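Local coordinates for protein TSSL (Francisella novicida, PDB 4ACK) that is a conserved component of the type VI secretion system, probably part of the membrane-bound assembly, and is represented by its cytoplasmic domain, at residues M1-E6 with E51-T56; K5-I10 with P117-Q122; C58-F63 with F104-N109. All coordinates share one frame; numbering follows the deposited sequence.

The three contacts tie the helices of an all-helical domain together and change in character from the surface inward. Contact 1 is partly buried, lies farthest from the centre of the chain and is polar: a salt-bridge network joins the start of helix 4-20 to the turn between helices 30-52 and 55-79. Contact 2 uses the same helix 4-20, one turn further on, and is buried and apolar against helix 118-129. Contact 3 is also buried and joins helices 55-79 and 99-112 through two aromatic rings, an isoleucine and one hydrogen bond. Glu-6 belongs to contacts 1 and 2. Ile-61, in the 58-63 segment of contact 3, packs on Ile-10 and Ile-119 of contact 2.

Contact 1: M1-E6 with E51-T56; sequences MKDFKE and EKYSET
The backbones stay well apart, with the CA atoms of Asp-3 and Lys-52 9.5 Å from each other, and the gap is bridged chiefly by the long Lys-52 and Tyr-53 reaching to the acids. Asp-3 takes part in most of the polar bonds. Its OD1 forms a salt bridge with Lys-52 NZ at 2.5 Å, met nearly along the C-O axis. Its OD2 accepts from two donors. Tyr-53 OH gives a bond of 2.6 Å to the syn lone pair of OD2. Lys-2 NZ makes a salt bridge on the anti side of OD2 at 2.5 Å, somewhat out of the carboxylate plane. Both salt bridges are modelled shorter than usual, so their exact lengths are doubtful. The carboxylate sits at the edge of the Tyr-53 ring, and the two planes are turned 69° apart. These three donors fix the rotation of the Asp-3 carboxylate. Asp-3 stands at the N-cap position of helix 4-20, yet its side chain makes no capping bond. Lys-2, Asp-3, Glu-6 and Lys-52 together form a salt-bridge network. It joins the start of helix 4-20 to the turn between helices 30-52 and 55-79. Glu-6 OE2 uses its syn lone pair to hold Lys-52 NZ at 2.7 Å. The Glu-6 chain bends at its second torsion (96°), and its carboxylate comes to Lys-52 from the opposite direction. A water links the same pair, donating to Glu-6 OE1 and accepting from Lys-52 NZ. Lys-52 NZ lies between the two acids and Lys-2 NZ adds a second positive charge at Asp-3, which would be expected to favour the ionised carboxylates. Lys-52 CB also packs over the centre of one face of the Tyr-53 ring. Lys-2 and Asp-3 touch Ile-119 of helix 118-129.

Contact 2: K5-I10 with P117-Q122; sequences KEIEII and PQICYQ
Ile-10 N donates to Glu-6 O at 3.0 Å, a helical bond that sets both residues on the side of helix 4-20 that touches Ile-119. Helices 4-20 and 118-129 run nearly parallel in this all-helical DotU fold. Their axes here come within 11.3 Å at an angle of 16°. No hydrogen bond crosses between the segments, and the packing is mostly aliphatic. Ile-119 is the central side chain. It has CG1 anti to its backbone N (chi1 -172°) and a nearly extended second torsion, which carries CD1 out toward helix 4-20. There CD1 meets Glu-6 CB at 3.7 Å and Ile-10 CD1 at 3.9 Å. The Ile-7 and Ile-119 chains lie alongside, pointing opposite ways, and Ile-7 CD1 rests on Ile-119 CG1 at 3.7 Å. Only the aliphatic base of Glu-6 takes part, since its carboxylate is turned to Lys-52. Ile-119 and Ile-10 both also touch Ile-61 of helix 55-79, and Ile-10 packs on Leu-45 of helix 30-52. The interface is therefore one side of a wider apolar core shared by four helices. Gln-122 closes the more exposed border, where Lys-2 also touches it. Straight past CG (chi2 176°), the Gln-122 chain passes roughly perpendicular to Ile-7, with Gln-122 OE1 lying 3.7 Å from Ile-7 CD1.

Contact 3: C58-F63 with F104-N109; sequences CKYIVF and FEITDN
Tyr-60 lays one face of its ring against Ile-106 and joins its hydroxyl to Asn-109. CG of Tyr-60 stands beside the backbone N, and the second torsion is close to zero (8°). The ring plane therefore nearly contains the bond between CA and CB, an unusual rotation for a tyrosine. Ile-106 CG2 lies over the ring face in a CH-pi contact, 4.3 Å from the centroid. The other branch of Ile-106 runs along the same ring, with CG1 3.9 Å from Tyr-60 CD1. The second torsion of Ile-106 is nearly extended (169°), which carries its CD1 on to Phe-63, 4.0 Å from CD1 of that ring. One isoleucine thus touches two aromatic side chains a helical turn apart. The ring of Phe-63 is further held edge-to-face by Tyr-102, and Lys-59 NZ bonds to the hydroxyl of Tyr-102. This is helix-to-helix packing in the domain interior: helices 55-79 and 99-112 run in broadly opposite directions, inclined to each other, with short-segment axes 10.3 Å apart. Asn-109 sits one turn beyond Ile-106, its CG beside the backbone N. Its amide is turned well away from the plane of the Tyr-60 ring. Asn-109 ND2 donates to Tyr-60 OH at 2.9 Å, with an angle of 152° at the hydrogen and the hydroxyl slightly out of the amide plane. The phenol oxygen is the acceptor here, so its own hydrogen is not used in this bond.

Contact 1: M1-E6 with E51-T56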
loop_
_atom_site.group_PDB
_atom_site.type_symbol
_atom_site.label_atom_id
_atom_site.label_comp_id
_atom_site.label_asym_id
_atom_site.label_seq_id
_atom_site.Cartn_x
_atom_site.Cartn_y
_atom_site.Cartn_z
ATOM N N MET A 1 20.529 -8.856 -2.079
ATOM C CA MET A 1 20.230 -7.683 -1.210
ATOM C C MET A 1 19.560 -6.521 -2.019
ATOM O O MET A 1 19.662 -5.311 -1.663
ATOM C CB MET A 1 21.503 -7.256 -0.442
ATOM C CG MET A 1 21.782 -8.093 0.873
ATOM S SD MET A 1 21.072 -7.440 2.454
ATOM C CE MET A 1 20.405 -8.914 3.276
ATOM N N LYS A 2 18.864 -6.934 -3.093
ATOM C CA LYS A 2 18.115 -6.077 -4.051
ATOM C C LYS A 2 17.148 -5.078 -3.370
ATOM O O LYS A 2 16.192 -5.517 -2.706
ATOM C CB LYS A 2 17.273 -6.994 -4.980
ATOM C CG LYS A 2 15.968 -7.616 -4.284
ATOM C CD LYS A 2 14.614 -7.579 -5.152
ATOM C CE LYS A 2 13.846 -6.240 -5.113
ATOM N NZ LYS A 2 13.698 -5.416 -6.474
ATOM N N ASP A 3 17.353 -3.764 -3.502
ATOM C CA ASP A 3 16.361 -2.842 -2.917
ATOM C C ASP A 3 15.992 -3.194 -1.475
ATOM O O ASP A 3 14.828 -2.973 -1.060
ATOM C CB ASP A 3 15.071 -2.889 -3.758
ATOM C CG ASP A 3 15.313 -2.497 -5.227
ATOM O OD1 ASP A 3 16.136 -1.587 -5.485
ATOM O OD2 ASP A 3 14.724 -3.122 -6.109
ATOM N N PHE A 4 16.954 -3.742 -0.710
ATOM C CA PHE A 4 16.674 -4.216 0.656
ATOM C C PHE A 4 16.231 -3.038 1.508
ATOM O O PHE A 4 15.299 -3.111 2.289
ATOM C CB PHE A 4 17.901 -4.970 1.247
ATOM C CG PHE A 4 17.735 -5.433 2.693
ATOM C CD1 PHE A 4 18.079 -4.586 3.753
ATOM C CD2 PHE A 4 17.281 -6.713 2.990
ATOM C CE1 PHE A 4 17.947 -4.993 5.097
ATOM C CE2 PHE A 4 17.139 -7.133 4.359
ATOM C CZ PHE A 4 17.475 -6.262 5.397
ATOM N N LYS A 5 16.852 -1.908 1.298
ATOM C CA LYS A 5 16.555 -0.779 2.119
ATOM C C LYS A 5 15.090 -0.288 1.882
ATOM O O LYS A 5 14.413 0.192 2.804
ATOM C CB LYS A 5 17.581 0.265 1.748
ATOM C CG LYS A 5 17.427 1.622 2.286
ATOM C CD LYS A 5 18.565 2.429 1.627
ATOM C CE LYS A 5 19.256 3.335 2.637
ATOM N NZ LYS A 5 20.587 3.817 2.119
ATOM N N GLU A 6 14.626 -0.406 0.636
ATOM C CA GLU A 6 13.276 -0.011 0.305
ATOM C C GLU A 6 12.299 -0.962 0.961
ATOM O O GLU A 6 11.316 -0.529 1.602
ATOM C CB GLU A 6 13.100 0.059 -1.214
ATOM C CG GLU A 6 13.879 1.231 -1.803
ATOM C CD GLU A 6 15.287 0.845 -2.347
ATOM O OE1 GLU A 6 16.017 -0.006 -1.782
ATOM O OE2 GLU A 6 15.662 1.404 -3.391
ATOM N N GLU A 51 16.120 6.818 -7.551
ATOM C CA GLU A 51 17.530 6.855 -7.937
ATOM C C GLU A 51 17.700 5.783 -9.010
ATOM O O GLU A 51 18.486 5.959 -9.930
ATOM C CB GLU A 51 18.448 6.724 -6.708
ATOM C CG GLU A 51 20.023 6.706 -6.901
ATOM C CD GLU A 51 20.624 7.477 -8.134
ATOM O OE1 GLU A 51 20.541 8.733 -8.191
ATOM O OE2 GLU A 51 21.251 6.814 -9.014
ATOM N N LYS A 52 16.875 4.738 -8.957
ATOM C CA LYS A 52 17.010 3.595 -9.843
ATOM C C LYS A 52 15.919 3.423 -10.899
ATOM O O LYS A 52 16.168 2.855 -11.953
ATOM C CB LYS A 52 17.033 2.277 -9.021
ATOM C CG LYS A 52 18.224 2.144 -8.080
ATOM C CD LYS A 52 18.021 0.926 -7.137
ATOM C CE LYS A 52 17.582 1.386 -5.774
ATOM N NZ LYS A 52 17.690 0.293 -4.787
ATOM N N TYR A 53 14.707 3.872 -10.607
ATOM C CA TYR A 53 13.498 3.398 -11.346
ATOM C C TYR A 53 12.802 4.559 -11.992
ATOM O O TYR A 53 12.940 5.695 -11.525
ATOM C CB TYR A 53 12.543 2.648 -10.398
ATOM C CG TYR A 53 13.149 1.365 -9.904
ATOM C CD1 TYR A 53 13.678 0.423 -10.814
ATOM C CD2 TYR A 53 13.240 1.082 -8.514
ATOM C CE1 TYR A 53 14.291 -0.754 -10.359
ATOM C CE2 TYR A 53 13.803 -0.126 -8.057
ATOM C CZ TYR A 53 14.326 -1.017 -8.967
ATOM O OH TYR A 53 14.900 -2.197 -8.513
ATOM N N SER A 54 12.048 4.296 -13.050
ATOM C CA SER A 54 11.243 5.383 -13.644
ATOM C C SER A 54 10.147 5.811 -12.651
ATOM O O SER A 54 9.836 5.117 -11.680
ATOM C CB SER A 54 10.542 4.918 -14.920
ATOM O OG SER A 54 9.771 3.754 -14.662
ATOM N N GLU A 55 9.527 6.941 -12.942
ATOM C CA GLU A 55 8.424 7.438 -12.165
ATOM C C GLU A 55 7.289 6.464 -12.102
ATOM O O GLU A 55 6.647 6.336 -11.042
ATOM C CB GLU A 55 7.883 8.747 -12.775
ATOM C CG GLU A 55 8.901 9.925 -12.715
ATOM C CD GLU A 55 8.280 11.157 -12.088
ATOM O OE1 GLU A 55 7.362 10.983 -11.230
ATOM O OE2 GLU A 55 8.703 12.282 -12.452
ATOM N N THR A 56 6.995 5.803 -13.220
ATOM C CA THR A 56 5.859 4.843 -13.267
ATOM C C THR A 56 6.118 3.665 -12.325
ATOM O O THR A 56 5.266 3.291 -11.502
ATOM C CB THR A 56 5.609 4.318 -14.712
ATOM O OG1 THR A 56 5.294 5.418 -15.544
ATOM C CG2 THR A 56 4.484 3.280 -14.784
HETATM O O HOH W 1 18.519 0.319 -1.872
#

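Contact 2: K5-I10 with P117-Q122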
loop_
_atom_site.group_PDB
_atom_site.type_symbol
_atom_site.label_atom_id
_atom_site.label_comp_id
_atom_site.label_asym_id
_atom_site.label_seq_id
_atom_site.Cartn_x
_atom_site.Cartn_y
_atom_site.Cartn_z
ATOM N N LYS A 5 16.852 -1.908 1.298
ATOM C CA LYS A 5 16.555 -0.779 2.119
ATOM C C LYS A 5 15.090 -0.288 1.882
ATOM O O LYS A 5 14.413 0.192 2.804
ATOM C CB LYS A 5 17.581 0.265 1.748
ATOM C CG LYS A 5 17.427 1.622 2.286
ATOM C CD LYS A 5 18.565 2.429 1.627
ATOM C CE LYS A 5 19.256 3.335 2.637
ATOM N NZ LYS A 5 20.587 3.817 2.119
ATOM N N GLU A 6 14.626 -0.406 0.636
ATOM C CA GLU A 6 13.276 -0.011 0.305
ATOM C C GLU A 6 12.299 -0.962 0.961
ATOM O O GLU A 6 11.316 -0.529 1.602
ATOM C CB GLU A 6 13.100 0.059 -1.214
ATOM C CG GLU A 6 13.879 1.231 -1.803
ATOM C CD GLU A 6 15.287 0.845 -2.347
ATOM O OE1 GLU A 6 16.017 -0.006 -1.782
ATOM O OE2 GLU A 6 15.662 1.404 -3.391
ATOM N N ILE A 7 12.553 -2.256 0.801
ATOM C CA ILE A 7 11.704 -3.241 1.406
ATOM C C ILE A 7 11.509 -2.938 2.907
ATOM O O ILE A 7 10.365 -2.871 3.399
ATOM C CB ILE A 7 12.179 -4.677 1.174
ATOM C CG1 ILE A 7 11.995 -5.104 -0.278
ATOM C CG2 ILE A 7 11.383 -5.633 2.028
ATOM C CD1 ILE A 7 10.475 -5.177 -0.703
ATOM N N GLU A 8 12.609 -2.684 3.624
ATOM C CA GLU A 8 12.531 -2.406 5.060
ATOM C C GLU A 8 11.635 -1.223 5.299
ATOM O O GLU A 8 10.861 -1.199 6.228
ATOM C CB GLU A 8 13.936 -2.109 5.671
ATOM C CG GLU A 8 14.785 -3.356 6.050
ATOM C CD GLU A 8 16.090 -2.972 6.853
ATOM O OE1 GLU A 8 16.638 -1.851 6.654
ATOM O OE2 GLU A 8 16.550 -3.806 7.681
ATOM N N ILE A 9 11.780 -0.183 4.519
ATOM C CA ILE A 9 10.864 0.902 4.713
ATOM C C ILE A 9 9.358 0.459 4.538
ATOM O O ILE A 9 8.501 0.870 5.312
ATOM C CB ILE A 9 11.206 2.018 3.804
ATOM C CG1 ILE A 9 12.599 2.565 4.169
ATOM C CG2 ILE A 9 10.127 3.090 3.876
ATOM C CD1 ILE A 9 13.031 3.770 3.287
ATOM N N ILE A 10 9.062 -0.368 3.539
ATOM C CA ILE A 10 7.686 -0.796 3.259
ATOM C C ILE A 10 7.148 -1.615 4.481
ATOM O O ILE A 10 6.062 -1.345 4.971
ATOM C CB ILE A 10 7.631 -1.601 1.927
ATOM C CG1 ILE A 10 7.902 -0.647 0.729
ATOM C CG2 ILE A 10 6.339 -2.449 1.821
ATOM C CD1 ILE A 10 8.381 -1.417 -0.560
ATOM N N PRO A 117 10.816 -4.682 -11.853
ATOM C CA PRO A 117 11.686 -5.217 -10.816
ATOM C C PRO A 117 10.910 -6.053 -9.809
ATOM O O PRO A 117 9.710 -5.853 -9.641
ATOM C CB PRO A 117 12.211 -3.986 -10.114
ATOM C CG PRO A 117 11.299 -2.853 -10.542
ATOM C CD PRO A 117 10.850 -3.220 -11.913
ATOM N N GLN A 118 11.602 -6.953 -9.123
ATOM C CA GLN A 118 10.978 -7.888 -8.188
ATOM C C GLN A 118 10.232 -7.192 -7.035
ATOM O O GLN A 118 9.220 -7.676 -6.590
ATOM C CB GLN A 118 12.039 -8.814 -7.585
ATOM C CG GLN A 118 11.431 -10.016 -6.917
ATOM C CD GLN A 118 10.897 -11.037 -7.939
ATOM O OE1 GLN A 118 10.747 -10.755 -9.157
ATOM N NE2 GLN A 118 10.626 -12.229 -7.453
ATOM N N ILE A 119 10.746 -6.057 -6.584
ATOM C CA ILE A 119 10.073 -5.258 -5.569
ATOM C C ILE A 119 8.564 -4.865 -5.898
ATOM O O ILE A 119 7.741 -4.676 -4.963
ATOM C CB ILE A 119 10.914 -4.030 -5.160
ATOM C CG1 ILE A 119 10.268 -3.340 -3.947
ATOM C CG2 ILE A 119 11.135 -3.039 -6.354
ATOM C CD1 ILE A 119 11.140 -2.344 -3.224
ATOM N N CYS A 120 8.239 -4.707 -7.199
ATOM C CA CYS A 120 6.817 -4.464 -7.617
ATOM C C CYS A 120 5.912 -5.580 -7.134
ATOM O O CYS A 120 4.929 -5.308 -6.468
ATOM C CB CYS A 120 6.687 -4.317 -9.138
ATOM S SG CYS A 120 7.414 -2.786 -9.685
ATOM N N TYR A 121 6.271 -6.827 -7.463
ATOM C CA TYR A 121 5.533 -8.013 -7.048
ATOM C C TYR A 121 5.511 -8.281 -5.523
ATOM O O TYR A 121 4.521 -8.890 -4.999
ATOM C CB TYR A 121 6.072 -9.241 -7.794
ATOM C CG TYR A 121 6.136 -9.003 -9.306
ATOM C CD1 TYR A 121 7.245 -8.396 -9.894
ATOM C CD2 TYR A 121 5.051 -9.346 -10.147
ATOM C CE1 TYR A 121 7.316 -8.154 -11.320
ATOM C CE2 TYR A 121 5.093 -9.094 -11.567
ATOM C CZ TYR A 121 6.229 -8.488 -12.139
ATOM O OH TYR A 121 6.261 -8.194 -13.528
ATOM N N GLN A 122 6.623 -7.925 -4.828
ATOM C CA GLN A 122 6.778 -8.169 -3.402
ATOM C C GLN A 122 5.914 -7.179 -2.667
ATOM O O GLN A 122 5.350 -7.491 -1.640
ATOM C CB GLN A 122 8.252 -7.950 -2.934
ATOM C CG GLN A 122 9.250 -8.960 -3.561
ATOM C CD GLN A 122 10.733 -8.693 -3.176
ATOM O OE1 GLN A 122 11.273 -7.589 -3.382
ATOM N NE2 GLN A 122 11.393 -9.726 -2.634
#

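Contact 3: C58-F63 with F104-N109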
loop_
_atom_site.group_PDB
_atom_site.type_symbol
_atom_site.label_atom_id
_atom_site.label_comp_id
_atom_site.label_asym_id
_atom_site.label_seq_id
_atom_site.Cartn_x
_atom_site.Cartn_y
_atom_site.Cartn_z
ATOM N N CYS A 58 8.218 3.585 -9.728
ATOM C CA CYS A 58 8.172 4.076 -8.367
ATOM C C CYS A 58 6.711 4.174 -7.902
ATOM O O CYS A 58 6.363 3.680 -6.829
ATOM C CB CYS A 58 8.864 5.418 -8.262
ATOM S SG CYS A 58 10.673 5.305 -8.571
ATOM N N LYS A 59 5.864 4.786 -8.728
ATOM C CA LYS A 59 4.411 4.773 -8.433
ATOM C C LYS A 59 3.823 3.371 -8.259
ATOM O O LYS A 59 3.016 3.149 -7.366
ATOM C CB LYS A 59 3.623 5.568 -9.478
ATOM C CG LYS A 59 2.067 5.387 -9.382
ATOM C CD LYS A 59 1.368 6.340 -10.385
ATOM C CE LYS A 59 1.414 5.662 -11.806
ATOM N NZ LYS A 59 0.517 6.334 -12.707
ATOM N N TYR A 60 4.215 2.409 -9.076
ATOM C CA TYR A 60 3.647 1.104 -8.920
ATOM C C TYR A 60 3.993 0.445 -7.577
ATOM O O TYR A 60 3.365 -0.526 -7.145
ATOM C CB TYR A 60 4.079 0.196 -10.055
ATOM C CG TYR A 60 3.361 0.426 -11.377
ATOM C CD1 TYR A 60 2.480 1.522 -11.563
ATOM C CD2 TYR A 60 3.612 -0.416 -12.447
ATOM C CE1 TYR A 60 1.828 1.707 -12.751
ATOM C CE2 TYR A 60 2.964 -0.241 -13.667
ATOM C CZ TYR A 60 2.080 0.807 -13.807
ATOM O OH TYR A 60 1.445 0.925 -15.020
ATOM N N ILE A 61 5.061 0.907 -6.952
ATOM C CA ILE A 61 5.518 0.288 -5.736
ATOM C C ILE A 61 4.902 1.099 -4.596
ATOM O O ILE A 61 4.379 0.514 -3.700
ATOM C CB ILE A 61 7.060 0.357 -5.648
ATOM C CG1 ILE A 61 7.673 -0.610 -6.639
ATOM C CG2 ILE A 61 7.579 0.089 -4.187
ATOM C CD1 ILE A 61 9.120 -0.172 -6.997
ATOM N N VAL A 62 4.937 2.433 -4.665
ATOM C CA VAL A 62 4.495 3.242 -3.549
ATOM C C VAL A 62 2.935 3.474 -3.515
ATOM O O VAL A 62 2.356 3.571 -2.455
ATOM C CB VAL A 62 5.221 4.603 -3.564
ATOM C CG1 VAL A 62 4.660 5.649 -2.487
ATOM C CG2 VAL A 62 6.749 4.357 -3.409
ATOM N N PHE A 63 2.283 3.613 -4.668
ATOM C CA PHE A 63 0.813 3.831 -4.596
ATOM C C PHE A 63 0.052 2.699 -3.829
ATOM O O PHE A 63 -0.802 2.990 -3.018
ATOM C CB PHE A 63 0.221 3.997 -5.978
ATOM C CG PHE A 63 -1.250 4.255 -5.946
ATOM C CD1 PHE A 63 -2.160 3.186 -5.873
ATOM C CD2 PHE A 63 -1.718 5.563 -5.907
ATOM C CE1 PHE A 63 -3.549 3.444 -5.827
ATOM C CE2 PHE A 63 -3.125 5.836 -5.848
ATOM C CZ PHE A 63 -4.012 4.784 -5.805
ATOM N N PHE A 104 -5.437 -2.915 -8.433
ATOM C CA PHE A 104 -5.564 -4.115 -9.285
ATOM C C PHE A 104 -5.315 -3.805 -10.745
ATOM O O PHE A 104 -4.837 -4.667 -11.508
ATOM C CB PHE A 104 -6.887 -4.874 -9.049
ATOM C CG PHE A 104 -7.012 -5.350 -7.631
ATOM C CD1 PHE A 104 -6.370 -6.507 -7.223
ATOM C CD2 PHE A 104 -7.722 -4.586 -6.691
ATOM C CE1 PHE A 104 -6.437 -6.946 -5.884
ATOM C CE2 PHE A 104 -7.820 -5.000 -5.389
ATOM C CZ PHE A 104 -7.172 -6.202 -4.973
ATOM N N GLU A 105 -5.493 -2.545 -11.098
ATOM C CA GLU A 105 -4.979 -2.098 -12.388
ATOM C C GLU A 105 -3.443 -2.167 -12.457
ATOM O O GLU A 105 -2.889 -2.699 -13.420
ATOM C CB GLU A 105 -5.409 -0.681 -12.735
ATOM C CG GLU A 105 -5.136 -0.417 -14.230
ATOM C CD GLU A 105 -5.515 1.004 -14.631
ATOM O OE1 GLU A 105 -6.513 1.497 -14.107
ATOM O OE2 GLU A 105 -4.809 1.624 -15.442
ATOM N N ILE A 106 -2.752 -1.637 -11.448
ATOM C CA ILE A 106 -1.281 -1.857 -11.323
ATOM C C ILE A 106 -0.901 -3.324 -11.418
ATOM O O ILE A 106 0.035 -3.707 -12.188
ATOM C CB ILE A 106 -0.759 -1.267 -10.014
ATOM C CG1 ILE A 106 -0.889 0.248 -10.155
ATOM C CG2 ILE A 106 0.717 -1.772 -9.702
ATOM C CD1 ILE A 106 -0.662 1.056 -8.846
ATOM N N THR A 107 -1.630 -4.153 -10.682
ATOM C CA THR A 107 -1.333 -5.566 -10.620
ATOM C C THR A 107 -1.500 -6.215 -12.016
ATOM O O THR A 107 -0.629 -6.988 -12.426
ATOM C CB THR A 107 -2.199 -6.268 -9.570
ATOM O OG1 THR A 107 -2.009 -5.610 -8.275
ATOM C CG2 THR A 107 -1.867 -7.763 -9.471
ATOM N N ASP A 108 -2.605 -5.887 -12.736
ATOM C CA ASP A 108 -2.754 -6.278 -14.141
ATOM C C ASP A 108 -1.512 -5.910 -14.960
ATOM O O ASP A 108 -1.025 -6.706 -15.702
ATOM C CB ASP A 108 -3.977 -5.596 -14.816
ATOM C CG ASP A 108 -5.303 -6.088 -14.247
ATOM O OD1 ASP A 108 -5.389 -7.223 -13.755
ATOM O OD2 ASP A 108 -6.254 -5.290 -14.242
ATOM N N ASN A 109 -1.053 -4.684 -14.845
ATOM C CA ASN A 109 0.075 -4.256 -15.621
ATOM C C ASN A 109 1.347 -5.047 -15.324
ATOM O O ASN A 109 1.929 -5.636 -16.253
ATOM C CB ASN A 109 0.295 -2.793 -15.446
ATOM C CG ASN A 109 -0.857 -1.952 -16.045
ATOM O OD1 ASN A 109 -1.739 -2.489 -16.718
ATOM N ND2 ASN A 109 -0.835 -0.635 -15.810
#